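Local coordinates for minor capsid protein (Cafeteriavirus-dependent mavirus, PDB 6G42) that forms the penton of the mavirus virophage capsid, five copies of a single jelly-roll protein that probably close the fivefold vertices of the shell, at residues I52-H57 against F253-S258; F155-D160 against D172-E177. One frame throughout, in Å; residues are numbered along the deposited sequence.

Contact 1 (I52-H57 against F253-S258)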
ATOM      1  N   ILE C  52      -9.619  12.512  22.417  1.00 51.11           N
ATOM      2  CA  ILE C  52      -8.915  12.161  21.177  1.00 51.28           C
ATOM      3  C   ILE C  52      -9.674  12.702  19.966  1.00 50.24           C
ATOM      4  O   ILE C  52     -10.907  12.621  19.904  1.00 50.41           O
ATOM      5  CB  ILE C  52      -8.671  10.634  21.052  1.00 52.76           C
ATOM      6  CG1 ILE C  52      -7.883  10.305  19.783  1.00 53.38           C
ATOM      7  CG2 ILE C  52      -9.971   9.838  21.062  1.00 54.29           C
ATOM      8  CD1 ILE C  52      -7.193   8.958  19.856  1.00 54.74           C
ATOM      9  N   VAL C  53      -8.924  13.279  19.025  1.00 48.90           N
ATOM     10  CA  VAL C  53      -9.469  13.753  17.760  1.00 47.27           C
ATOM     11  C   VAL C  53      -9.561  12.541  16.838  1.00 46.83           C
ATOM     12  O   VAL C  53      -8.548  12.082  16.311  1.00 46.11           O
ATOM     13  CB  VAL C  53      -8.585  14.863  17.143  1.00 47.75           C
ATOM     14  CG1 VAL C  53      -9.132  15.338  15.795  1.00 47.16           C
ATOM     15  CG2 VAL C  53      -8.475  16.039  18.110  1.00 47.99           C
ATOM     16  N   GLU C  54     -10.778  12.024  16.669  1.00 47.46           N
ATOM     17  CA  GLU C  54     -11.042  10.861  15.810  1.00 49.47           C
ATOM     18  C   GLU C  54     -10.788  11.170  14.321  1.00 48.75           C
ATOM     19  O   GLU C  54     -10.113  10.407  13.628  1.00 45.66           O
ATOM     20  CB  GLU C  54     -12.490  10.393  16.014  1.00 53.71           C
ATOM     21  CG  GLU C  54     -12.953   9.190  15.179  1.00 58.98           C
ATOM     22  CD  GLU C  54     -12.341   7.863  15.603  1.00 65.96           C
ATOM     23  OE1 GLU C  54     -11.675   7.803  16.671  1.00 69.03           O
ATOM     24  OE2 GLU C  54     -12.540   6.866  14.862  1.00 70.88           O
ATOM     25  N   GLU C  55     -11.327  12.288  13.842  1.00 49.26           N
ATOM     26  CA  GLU C  55     -11.318  12.592  12.412  1.00 51.09           C
ATOM     27  C   GLU C  55     -11.481  14.086  12.141  1.00 49.78           C
ATOM     28  O   GLU C  55     -12.237  14.772  12.829  1.00 50.85           O
ATOM     29  CB  GLU C  55     -12.429  11.771  11.740  1.00 54.72           C
ATOM     30  CG  GLU C  55     -12.928  12.217  10.370  1.00 58.31           C
ATOM     31  CD  GLU C  55     -13.977  11.265   9.791  1.00 62.41           C
ATOM     32  OE1 GLU C  55     -14.738  10.653  10.581  1.00 66.30           O
ATOM     33  OE2 GLU C  55     -14.054  11.134   8.549  1.00 61.23           O
ATOM     34  N   PHE C  56     -10.738  14.583  11.153  1.00 47.12           N
ATOM     35  CA  PHE C  56     -11.027  15.885  10.553  1.00 45.98           C
ATOM     36  C   PHE C  56     -10.877  15.859   9.032  1.00 45.66           C
ATOM     37  O   PHE C  56     -10.312  14.919   8.467  1.00 43.76           O
ATOM     38  CB  PHE C  56     -10.224  17.031  11.206  1.00 44.40           C
ATOM     39  CG  PHE C  56      -8.740  17.013  10.933  1.00 43.42           C
ATOM     40  CD1 PHE C  56      -8.226  17.498   9.731  1.00 43.71           C
ATOM     41  CD2 PHE C  56      -7.848  16.590  11.911  1.00 43.82           C
ATOM     42  CE1 PHE C  56      -6.859  17.505   9.493  1.00 43.92           C
ATOM     43  CE2 PHE C  56      -6.479  16.604  11.681  1.00 43.95           C
ATOM     44  CZ  PHE C  56      -5.983  17.062  10.471  1.00 43.56           C
ATOM     45  N   HIS C  57     -11.409  16.899   8.391  1.00 45.87           N
ATOM     46  CA  HIS C  57     -11.323  17.069   6.940  1.00 46.22           C
ATOM     47  C   HIS C  57     -11.195  18.552   6.586  1.00 46.54           C
ATOM     48  O   HIS C  57     -12.085  19.337   6.878  1.00 50.04           O
ATOM     49  CB  HIS C  57     -12.550  16.444   6.271  1.00 46.03           C
ATOM     50  CG  HIS C  57     -12.427  16.257   4.787  1.00 45.14           C
ATOM     51  ND1 HIS C  57     -11.222  16.213   4.120  1.00 45.96           N
ATOM     52  CD2 HIS C  57     -13.375  16.061   3.845  1.00 45.10           C
ATOM     53  CE1 HIS C  57     -11.437  16.017   2.833  1.00 44.17           C
ATOM     54  NE2 HIS C  57     -12.736  15.920   2.640  1.00 43.86           N
ATOM     55  N   PHE C 253      -7.943  13.310   7.622  1.00 47.50           N
ATOM     56  CA  PHE C 253      -7.313  12.556   8.708  1.00 47.51           C
ATOM     57  C   PHE C 253      -8.348  11.656   9.399  1.00 47.87           C
ATOM     58  O   PHE C 253      -9.466  12.089   9.681  1.00 46.13           O
ATOM     59  CB  PHE C 253      -6.659  13.497   9.725  1.00 46.43           C
ATOM     60  CG  PHE C 253      -6.230  12.806  10.990  1.00 46.73           C
ATOM     61  CD1 PHE C 253      -5.165  11.915  10.981  1.00 46.87           C
ATOM     62  CD2 PHE C 253      -6.913  13.014  12.185  1.00 46.60           C
ATOM     63  CE1 PHE C 253      -4.775  11.259  12.139  1.00 45.83           C
ATOM     64  CE2 PHE C 253      -6.522  12.361  13.346  1.00 46.84           C
ATOM     65  CZ  PHE C 253      -5.453  11.482  13.323  1.00 45.31           C
ATOM     66  N   ARG C 254      -7.958  10.404   9.641  1.00 49.42           N
ATOM     67  CA  ARG C 254      -8.736   9.436  10.420  1.00 52.02           C
ATOM     68  C   ARG C 254      -7.770   8.641  11.308  1.00 55.14           C
ATOM     69  O   ARG C 254      -6.743   8.167  10.829  1.00 55.24           O
ATOM     70  CB  ARG C 254      -9.496   8.501   9.483  1.00 53.01           C
ATOM     71  CG  ARG C 254     -10.623   9.174   8.708  1.00 55.78           C
ATOM     72  CD  ARG C 254     -11.222   8.253   7.654  1.00 58.50           C
ATOM     73  NE  ARG C 254     -10.374   8.121   6.462  1.00 60.28           N
ATOM     74  CZ  ARG C 254     -10.659   7.361   5.401  1.00 60.98           C
ATOM     75  NH1 ARG C 254     -11.781   6.642   5.351  1.00 62.21           N
ATOM     76  NH2 ARG C 254      -9.814   7.322   4.373  1.00 61.08           N
ATOM     77  N   VAL C 255      -8.096   8.483  12.591  1.00 60.66           N
ATOM     78  CA  VAL C 255      -7.138   7.943  13.578  1.00 69.68           C
ATOM     79  C   VAL C 255      -6.983   6.401  13.523  1.00 79.22           C
ATOM     80  O   VAL C 255      -7.261   5.679  14.479  1.00 87.09           O
ATOM     81  CB  VAL C 255      -7.428   8.490  15.015  1.00 69.49           C
ATOM     82  CG1 VAL C 255      -8.660   7.858  15.666  1.00 69.28           C
ATOM     83  CG2 VAL C 255      -6.203   8.356  15.913  1.00 69.47           C
ATOM     84  N   GLU C 256      -6.490   5.911  12.394  1.00 90.12           N
ATOM     85  CA  GLU C 256      -6.185   4.478  12.226  1.00 99.90           C
ATOM     86  C   GLU C 256      -4.767   4.111  12.699  1.00105.17           C
ATOM     87  O   GLU C 256      -4.443   2.926  12.826  1.00100.03           O
ATOM     88  CB  GLU C 256      -6.410   4.046  10.764  1.00104.96           C
ATOM     89  CG  GLU C 256      -5.453   4.638   9.727  1.00105.17           C
ATOM     90  CD  GLU C 256      -6.134   4.940   8.395  1.00104.82           C
ATOM     91  OE1 GLU C 256      -6.864   4.070   7.877  1.00104.76           O
ATOM     92  OE2 GLU C 256      -5.943   6.053   7.863  1.00102.15           O
ATOM     93  N   ASN C 257      -3.943   5.132  12.968  1.00114.29           N
ATOM     94  CA  ASN C 257      -2.529   4.961  13.366  1.00114.99           C
ATOM     95  C   ASN C 257      -2.217   5.397  14.811  1.00112.98           C
ATOM     96  O   ASN C 257      -1.564   4.655  15.546  1.00114.98           O
ATOM     97  CB  ASN C 257      -1.587   5.673  12.370  1.00115.64           C
ATOM     98  CG  ASN C 257      -1.901   7.157  12.192  1.00116.33           C
ATOM     99  OD1 ASN C 257      -2.906   7.664  12.699  1.00114.34           O
ATOM    100  ND2 ASN C 257      -1.039   7.856  11.461  1.00116.69           N
ATOM    101  N   SER C 258      -2.693   6.577  15.213  1.00110.01           N
ATOM    102  CA  SER C 258      -2.354   7.184  16.516  1.00107.06           C
ATOM    103  C   SER C 258      -3.294   6.744  17.655  1.00101.67           C
ATOM    104  O   SER C 258      -4.009   7.563  18.249  1.00 91.21           O
ATOM    105  CB  SER C 258      -2.338   8.715  16.402  1.00107.97           C
ATOM    106  OG  SER C 258      -1.469   9.157  15.372  1.00108.58           O
TER

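Contact 2 (F155-D160 against D172-E177)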
ATOM      1  N   PHE C 155      30.851  24.252 -16.357  1.00101.50           N
ATOM      2  CA  PHE C 155      29.971  23.549 -15.421  1.00 98.61           C
ATOM      3  C   PHE C 155      28.999  24.529 -14.770  1.00 95.69           C
ATOM      4  O   PHE C 155      29.216  25.741 -14.794  1.00 98.94           O
ATOM      5  CB  PHE C 155      30.789  22.907 -14.300  1.00101.84           C
ATOM      6  CG  PHE C 155      31.410  21.589 -14.655  1.00104.38           C
ATOM      7  CD1 PHE C 155      30.627  20.529 -15.109  1.00106.22           C
ATOM      8  CD2 PHE C 155      32.778  21.382 -14.479  1.00104.49           C
ATOM      9  CE1 PHE C 155      31.200  19.304 -15.415  1.00106.68           C
ATOM     10  CE2 PHE C 155      33.356  20.158 -14.779  1.00104.36           C
ATOM     11  CZ  PHE C 155      32.566  19.118 -15.248  1.00106.69           C
ATOM     12  N   ILE C 156      27.935  23.984 -14.183  1.00 89.74           N
ATOM     13  CA  ILE C 156      27.042  24.727 -13.289  1.00 83.47           C
ATOM     14  C   ILE C 156      27.425  24.365 -11.853  1.00 80.95           C
ATOM     15  O   ILE C 156      27.635  23.191 -11.543  1.00 79.16           O
ATOM     16  CB  ILE C 156      25.558  24.380 -13.532  1.00 84.79           C
ATOM     17  CG1 ILE C 156      25.141  24.766 -14.958  1.00 85.17           C
ATOM     18  CG2 ILE C 156      24.656  25.093 -12.523  1.00 86.17           C
ATOM     19  CD1 ILE C 156      23.851  24.121 -15.426  1.00 83.69           C
ATOM     20  N   MET C 157      27.498  25.379 -10.989  1.00 80.89           N
ATOM     21  CA  MET C 157      27.855  25.218  -9.572  1.00 78.52           C
ATOM     22  C   MET C 157      26.632  25.421  -8.691  1.00 74.75           C
ATOM     23  O   MET C 157      25.854  26.339  -8.925  1.00 74.87           O
ATOM     24  CB  MET C 157      28.895  26.258  -9.153  1.00 81.63           C
ATOM     25  CG  MET C 157      30.253  26.138  -9.819  1.00 82.97           C
ATOM     26  SD  MET C 157      31.212  27.654  -9.631  1.00 85.95           S
ATOM     27  CE  MET C 157      31.393  27.769  -7.853  1.00 83.39           C
ATOM     28  N   PHE C 158      26.478  24.561  -7.685  1.00 72.32           N
ATOM     29  CA  PHE C 158      25.443  24.679  -6.651  1.00 70.70           C
ATOM     30  C   PHE C 158      26.163  24.817  -5.311  1.00 68.74           C
ATOM     31  O   PHE C 158      27.059  24.026  -5.004  1.00 68.69           O
ATOM     32  CB  PHE C 158      24.596  23.393  -6.590  1.00 71.71           C
ATOM     33  CG  PHE C 158      23.464  23.309  -7.596  1.00 72.25           C
ATOM     34  CD1 PHE C 158      23.508  23.949  -8.837  1.00 71.32           C
ATOM     35  CD2 PHE C 158      22.355  22.521  -7.305  1.00 73.98           C
ATOM     36  CE1 PHE C 158      22.461  23.831  -9.740  1.00 71.33           C
ATOM     37  CE2 PHE C 158      21.307  22.401  -8.208  1.00 75.27           C
ATOM     38  CZ  PHE C 158      21.361  23.057  -9.427  1.00 72.45           C
ATOM     39  N   ASN C 159      25.768  25.800  -4.504  1.00 68.00           N
ATOM     40  CA  ASN C 159      26.272  25.910  -3.121  1.00 68.25           C
ATOM     41  C   ASN C 159      25.598  24.855  -2.227  1.00 66.60           C
ATOM     42  O   ASN C 159      24.750  24.099  -2.699  1.00 65.19           O
ATOM     43  CB  ASN C 159      26.114  27.338  -2.568  1.00 67.98           C
ATOM     44  CG  ASN C 159      24.681  27.698  -2.224  1.00 67.35           C
ATOM     45  OD1 ASN C 159      23.738  27.187  -2.819  1.00 69.48           O
ATOM     46  ND2 ASN C 159      24.514  28.617  -1.280  1.00 68.26           N
ATOM     47  N   ASP C 160      25.964  24.811  -0.951  1.00 66.71           N
ATOM     48  CA  ASP C 160      25.539  23.713  -0.078  1.00 68.42           C
ATOM     49  C   ASP C 160      24.029  23.649   0.206  1.00 70.26           C
ATOM     50  O   ASP C 160      23.497  22.561   0.402  1.00 73.91           O
ATOM     51  CB  ASP C 160      26.317  23.718   1.242  1.00 69.79           C
ATOM     52  CG  ASP C 160      26.258  22.372   1.963  1.00 71.67           C
ATOM     53  OD1 ASP C 160      26.430  21.324   1.298  1.00 72.97           O
ATOM     54  OD2 ASP C 160      26.029  22.365   3.195  1.00 71.38           O
ATOM     55  N   ASP C 172      29.915  16.824  -7.737  1.00 90.84           N
ATOM     56  CA  ASP C 172      31.372  16.688  -7.622  1.00 91.94           C
ATOM     57  C   ASP C 172      31.904  17.900  -6.855  1.00 88.14           C
ATOM     58  O   ASP C 172      31.917  19.016  -7.381  1.00 86.92           O
ATOM     59  CB  ASP C 172      32.013  16.592  -9.018  1.00 94.40           C
ATOM     60  CG  ASP C 172      33.325  15.821  -9.013  1.00 94.01           C
ATOM     61  OD1 ASP C 172      34.291  16.280  -8.367  1.00 94.20           O
ATOM     62  OD2 ASP C 172      33.387  14.758  -9.665  1.00 94.65           O
ATOM     63  N   ASP C 173      32.324  17.679  -5.610  1.00 86.12           N
ATOM     64  CA  ASP C 173      32.723  18.770  -4.710  1.00 89.31           C
ATOM     65  C   ASP C 173      34.102  19.342  -5.054  1.00 88.88           C
ATOM     66  O   ASP C 173      35.104  18.631  -4.976  1.00 88.33           O
ATOM     67  CB  ASP C 173      32.720  18.289  -3.251  1.00 91.85           C
ATOM     68  CG  ASP C 173      31.323  17.924  -2.741  1.00 93.43           C
ATOM     69  OD1 ASP C 173      30.339  17.994  -3.515  1.00 95.94           O
ATOM     70  OD2 ASP C 173      31.211  17.565  -1.547  1.00 91.07           O
ATOM     71  N   ILE C 174      34.137  20.625  -5.421  1.00 90.30           N
ATOM     72  CA  ILE C 174      35.394  21.344  -5.727  1.00 91.44           C
ATOM     73  C   ILE C 174      35.941  22.196  -4.575  1.00 91.31           C
ATOM     74  O   ILE C 174      37.097  22.618  -4.617  1.00 94.11           O
ATOM     75  CB  ILE C 174      35.265  22.260  -6.977  1.00 92.22           C
ATOM     76  CG1 ILE C 174      34.127  23.288  -6.837  1.00 91.17           C
ATOM     77  CG2 ILE C 174      35.080  21.413  -8.223  1.00 92.13           C
ATOM     78  CD1 ILE C 174      34.302  24.514  -7.707  1.00 89.34           C
ATOM     79  N   ASP C 175      35.121  22.435  -3.556  1.00 92.40           N
ATOM     80  CA  ASP C 175      35.392  23.484  -2.566  1.00 93.78           C
ATOM     81  C   ASP C 175      34.439  23.320  -1.363  1.00 96.30           C
ATOM     82  O   ASP C 175      33.416  22.641  -1.478  1.00 98.52           O
ATOM     83  CB  ASP C 175      35.252  24.841  -3.291  1.00 93.59           C
ATOM     84  CG  ASP C 175      35.119  26.014  -2.359  1.00 95.33           C
ATOM     85  OD1 ASP C 175      35.921  26.123  -1.410  1.00100.78           O
ATOM     86  OD2 ASP C 175      34.211  26.834  -2.585  1.00 92.88           O
ATOM     87  N   GLU C 176      34.787  23.911  -0.216  1.00 97.97           N
ATOM     88  CA  GLU C 176      33.968  23.836   1.020  1.00 97.40           C
ATOM     89  C   GLU C 176      32.502  24.292   0.902  1.00 97.37           C
ATOM     90  O   GLU C 176      31.674  23.904   1.734  1.00 94.22           O
ATOM     91  CB  GLU C 176      34.609  24.639   2.160  1.00 98.70           C
ATOM     92  CG  GLU C 176      35.942  24.105   2.659  1.00100.06           C
ATOM     93  CD  GLU C 176      36.297  24.586   4.062  1.00100.28           C
ATOM     94  OE1 GLU C 176      35.747  25.610   4.527  1.00 99.43           O
ATOM     95  OE2 GLU C 176      37.138  23.931   4.708  1.00 98.44           O
ATOM     96  N   GLU C 177      32.202  25.138  -0.085  1.00 96.05           N
ATOM     97  CA  GLU C 177      30.834  25.607  -0.341  1.00 95.50           C
ATOM     98  C   GLU C 177      30.209  25.054  -1.631  1.00 94.30           C
ATOM     99  O   GLU C 177      29.086  24.545  -1.599  1.00 99.23           O
ATOM    100  CB  GLU C 177      30.805  27.143  -0.361  1.00 95.22           C
ATOM    101  CG  GLU C 177      29.411  27.767  -0.332  1.00 95.13           C
ATOM    102  CD  GLU C 177      28.587  27.344   0.872  1.00 95.74           C
ATOM    103  OE1 GLU C 177      29.142  27.274   1.989  1.00 95.85           O
ATOM    104  OE2 GLU C 177      27.380  27.076   0.705  1.00 98.02           O
TER

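Contact 1 (I52-H57 against F253-S258)
Phe253 lays its CB over one face of the Phe56 ring, 3.8 Å from the ring centroid and 15° off the normal, which qualifies as a CH-pi contact. The rings themselves meet obliquely, their planes 36° apart, with Phe253 CD2 3.7 Å from Phe56 CE2. Different first torsions bring them together: Phe56 places CG between its own N and carbonyl carbon (chi1 69°), folding its ring back over the neighbouring strand, whereas Phe253 turns CG away from N and runs toward Val53, whose O lies near the plane of the ring at its edge, 3.6 Å from CE2. Beneath the rings, Phe56 and Phe253 form an antiparallel hydrogen-bonded pair: Phe253 N gives the straighter bond, to Phe56 O (3.0 Å), and Phe56 N the more bent one, to Phe253 O. These residues belong to strands 49-62 and 248-264 of the jelly-roll, and 248-264 is one of the two edge strands of its sheet within the chain. A classic bulge sets two residues, Glu54 and Glu55, opposite Lys300 of strand 296-305. Val255 donates its N to Glu54 O at 3.0 Å and sits at the middle of an inverse gamma turn, closed by Glu256 N bonding Arg254 O. Its CG2 meets Ile52 CD1 at 4.1 Å, while the bent Glu54 chain crosses Val255 at about a right angle, bringing OE1 against CG1. On the face away from the phenylalanines, Glu55 and Arg254 run side by side in the same direction, Arg254 CG 4.0 Å from Glu55 OE2. Their charged ends do not meet, and Glu55 OE2 accepts a hydrogen bond from His203 NE2 of the second subunit.

Contact 2 (F155-D160 against D172-E177)
Glu177 reaches the backbone of Asp160 through one carboxylate oxygen, in the one hydrogen bond between 155-160 and 172-177. Asp160 N donates to Glu177 OE2 at 3.1 Å with an N-H...O angle of 163°, so the bond is nearly straight at the hydrogen, yet the donor sits above the carboxylate, 42° out of its plane. The glutamate chain leaves with CG opposite its backbone N and then bends at chi2 (57°), which turns the carboxylate back onto the start of helix 160-165. A negative group at a helix N-terminus would be expected to suit the helix dipole.

Further polar bonds lead out of the two segments. The amide of Asn159 is engaged by its own chain, ND2 with Asp72 O and OD1 weakly with Met162 N and Gln74 N. Toward the third subunit, Asp160 OD2 bonds Gln294 NE2 and Asp173 OD2 forms a salt bridge with Arg25 NE, both partners being on that subunit.

Carbon-to-oxygen contacts lie next to the Asp160 bond. Asn159 CB packs 3.5 Å from Glu177 OE2, the two side chains lying alongside and pointing the same way. Asn159 CA also makes a CA-H...O contact with Glu177 O at 3.5 Å.

Apolar contact is slight: Met157 CE approaches Ile174 CD1 at 4.4 Å, both side chains also packing on Phe78 of strand 74-79.

The arrangement is that of a helix N-terminus directly following a strand, with Asn159 as N-cap and Glu177 contributing a further acceptor from the turn that leads into strand 179-181.

Contacts 1 and 2 lie on opposite sides of the chain's centre, their centres 44 Å apart and their nearest atoms about 31 Å apart, and they share no strand or sheet. Contact 1 joins neighbouring strands 196 residues apart in sequence and buries 402 Å², twice the 201 Å² of contact 2, whose segments are only 12 residues apart. Both are mostly buried, with partly exposed residues in each. Paired backbone and aromatic packing dominate in contact 1, whereas in contact 2 a single carboxylate from a turn bonds a helix start beside its sheet. Each adjoins a different neighbouring subunit, the second and third respectively.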